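Local coordinates for alginate lyase (Paenibacillus sp. FPU-7, PDB 6KFN), which cleaves the polysaccharide alginate, as a lyase by beta-elimination, and folds as a right-handed parallel beta-helix, at residues Y210-I215 with A240-V245. Numbering follows the deposited sequence.
Sequences YADSFI and AFQVHV. With NA (sodium ion), chain C.
A six-coordinate sodium site joins Asp212 to Gln242: Asp212 OD1 and Gln242 OE1 each bind the ion at 2.4 Å, and the carbonyl O of Tyr210 and three waters complete its shell. The same Asp212 OD1 accepts a hydrogen bond from Gln242 NE2 at 2.9 Å, a bent bond (137°) that meets OD1 from above the carboxylate plane; the carboxylate and amide planes stand nearly at right angles (89°). Gln242 NE2 also donates to Asp239 OD2, which helps fix which end of the amide faces the metal. With CG beside its backbone N (chi1 -62°) and the chain extended beyond, Gln242 passes Ser213 CB and OG on the way to the ion. Successive coils of the right-handed parallel beta-helix pair here, Ile215 beside Phe241, and Gln242 N donates to Ile215 O at 3.0 Å. Ser213 OG donates to Ile215 O at 2.9 Å, from the opposite face of the carbonyl plane, and accepts a bond from a sodium-bound water. With an alanine in place of Ser213, that water would probably keep Asp212 N but lose the hydroxyl, and Ile215 O its second donor. Inside the beta-helix, Ile215 CD1 packs 3.8 Å from Phe241 CE1, both side chains also meeting Phe200; at the corner Phe214 CD2 rests against Ala240 CB.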
loop_
_atom_site.group_PDB
_atom_site.type_symbol
_atom_site.label_atom_id
_atom_site.label_comp_id
_atom_site.label_asym_id
_atom_site.label_seq_id
_atom_site.Cartn_x
_atom_site.Cartn_y
_atom_site.Cartn_z
ATOM N N TYR A 210 5.997 -3.955 16.510
ATOM C CA TYR A 210 4.689 -3.416 16.934
ATOM C C TYR A 210 3.548 -3.660 15.965
ATOM O O TYR A 210 2.478 -3.085 16.144
ATOM C CB TYR A 210 4.762 -1.929 17.318
ATOM C CG TYR A 210 5.885 -1.549 18.225
ATOM C CD1 TYR A 210 5.772 -1.755 19.588
ATOM C CD2 TYR A 210 7.064 -0.975 17.732
ATOM C CE1 TYR A 210 6.799 -1.396 20.463
ATOM C CE2 TYR A 210 8.091 -0.607 18.596
ATOM C CZ TYR A 210 7.942 -0.829 19.946
ATOM O OH TYR A 210 8.961 -0.470 20.794
ATOM N N ALA A 211 3.760 -4.482 14.982
ATOM C CA ALA A 211 2.805 -4.650 13.898
ATOM C C ALA A 211 1.806 -5.736 14.278
ATOM O O ALA A 211 2.032 -6.941 14.089
ATOM C CB ALA A 211 3.516 -4.995 12.596
ATOM N N ASP A 212 0.699 -5.294 14.859
ATOM C CA ASP A 212 -0.231 -6.190 15.552
ATOM C C ASP A 212 -1.684 -5.789 15.287
ATOM O O ASP A 212 -2.584 -6.129 16.058
ATOM C CB ASP A 212 0.095 -6.286 17.036
ATOM C CG ASP A 212 -0.014 -4.978 17.791
ATOM O OD1 ASP A 212 -0.445 -3.959 17.243
ATOM O OD2 ASP A 212 0.406 -4.994 18.979
ATOM N N SER A 213 -1.920 -5.136 14.155
ATOM C CA SER A 213 -3.257 -4.759 13.726
ATOM C C SER A 213 -3.278 -4.754 12.195
ATOM O O SER A 213 -2.227 -4.730 11.549
ATOM C CB SER A 213 -3.667 -3.389 14.271
ATOM O OG SER A 213 -2.788 -2.369 13.790
ATOM N N PHE A 214 -4.481 -4.764 11.606
ATOM C CA PHE A 214 -4.578 -4.625 10.153
ATOM C C PHE A 214 -4.030 -3.287 9.666
ATOM O O PHE A 214 -3.348 -3.209 8.649
ATOM C CB PHE A 214 -6.017 -4.770 9.648
ATOM C CG PHE A 214 -6.751 -6.027 10.049
ATOM C CD1 PHE A 214 -6.283 -7.304 9.713
ATOM C CD2 PHE A 214 -7.950 -5.930 10.734
ATOM C CE1 PHE A 214 -7.008 -8.430 10.089
ATOM C CE2 PHE A 214 -8.663 -7.052 11.086
ATOM C CZ PHE A 214 -8.199 -8.305 10.763
ATOM N N ILE A 215 -4.440 -2.222 10.372
ATOM C CA ILE A 215 -4.066 -0.867 10.018
ATOM C C ILE A 215 -3.590 -0.178 11.293
ATOM O O ILE A 215 -4.192 -0.341 12.362
ATOM C CB ILE A 215 -5.250 -0.055 9.411
ATOM C CG1 ILE A 215 -5.856 -0.823 8.229
ATOM C CG2 ILE A 215 -4.771 1.338 9.003
ATOM C CD1 ILE A 215 -7.034 -0.123 7.570
ATOM N N ALA A 240 -8.138 -4.780 15.535
ATOM C CA ALA A 240 -8.332 -4.605 14.090
ATOM C C ALA A 240 -7.578 -3.365 13.590
ATOM O O ALA A 240 -6.773 -3.433 12.654
ATOM C CB ALA A 240 -9.810 -4.488 13.739
ATOM N N PHE A 241 -7.884 -2.211 14.205
ATOM C CA PHE A 241 -7.355 -0.928 13.776
ATOM C C PHE A 241 -6.841 -0.185 15.012
ATOM O O PHE A 241 -7.474 -0.230 16.072
ATOM C CB PHE A 241 -8.439 -0.066 13.092
ATOM C CG PHE A 241 -9.219 -0.791 12.011
ATOM C CD1 PHE A 241 -8.578 -1.400 10.939
ATOM C CD2 PHE A 241 -10.598 -0.856 12.068
ATOM C CE1 PHE A 241 -9.294 -2.037 9.946
ATOM C CE2 PHE A 241 -11.333 -1.491 11.072
ATOM C CZ PHE A 241 -10.683 -2.089 10.020
ATOM N N GLN A 242 -5.714 0.495 14.848
ATOM C CA GLN A 242 -5.150 1.335 15.891
ATOM C C GLN A 242 -4.928 2.736 15.368
ATOM O O GLN A 242 -4.773 2.948 14.160
ATOM C CB GLN A 242 -3.815 0.768 16.392
ATOM C CG GLN A 242 -3.969 -0.610 17.016
ATOM C CD GLN A 242 -2.669 -1.288 17.339
ATOM O OE1 GLN A 242 -1.592 -0.885 16.889
ATOM N NE2 GLN A 242 -2.748 -2.365 18.091
ATOM N N VAL A 243 -4.894 3.686 16.303
ATOM C CA VAL A 243 -4.517 5.064 16.025
ATOM C C VAL A 243 -3.478 5.446 17.082
ATOM O O VAL A 243 -3.691 5.163 18.266
ATOM C CB VAL A 243 -5.718 6.038 16.054
ATOM C CG1 VAL A 243 -5.359 7.368 15.409
ATOM C CG2 VAL A 243 -6.951 5.442 15.377
ATOM N N HIS A 244 -2.370 6.043 16.664
ATOM C CA HIS A 244 -1.290 6.434 17.586
ATOM C C HIS A 244 -0.834 7.833 17.277
ATOM O O HIS A 244 -0.885 8.273 16.123
ATOM C CB HIS A 244 -0.074 5.493 17.460
ATOM C CG HIS A 244 -0.274 4.111 17.971
ATOM N ND1 HIS A 244 -0.691 3.055 17.181
ATOM C CD2 HIS A 244 -0.053 3.593 19.200
ATOM C CE1 HIS A 244 -0.720 1.948 17.923
ATOM N NE2 HIS A 244 -0.341 2.256 19.139
ATOM N N VAL A 245 -0.306 8.505 18.326
ATOM C CA VAL A 245 0.287 9.830 18.221
ATOM C C VAL A 245 1.805 9.717 18.351
ATOM O O VAL A 245 2.327 9.512 19.450
ATOM C CB VAL A 245 -0.285 10.758 19.307
ATOM C CG1 VAL A 245 0.280 12.159 19.133
ATOM C CG2 VAL A 245 -1.802 10.795 19.249
HETATM NA NA NA C . 0.579 -1.844 16.713
HETATM O O HOH W 1 -0.510 -3.098 20.532
HETATM O O HOH W 2 -0.024 -2.358 14.482
HETATM O O HOH W 3 1.783 0.085 16.040
HETATM O O HOH W 4 1.171 -1.359 18.947
#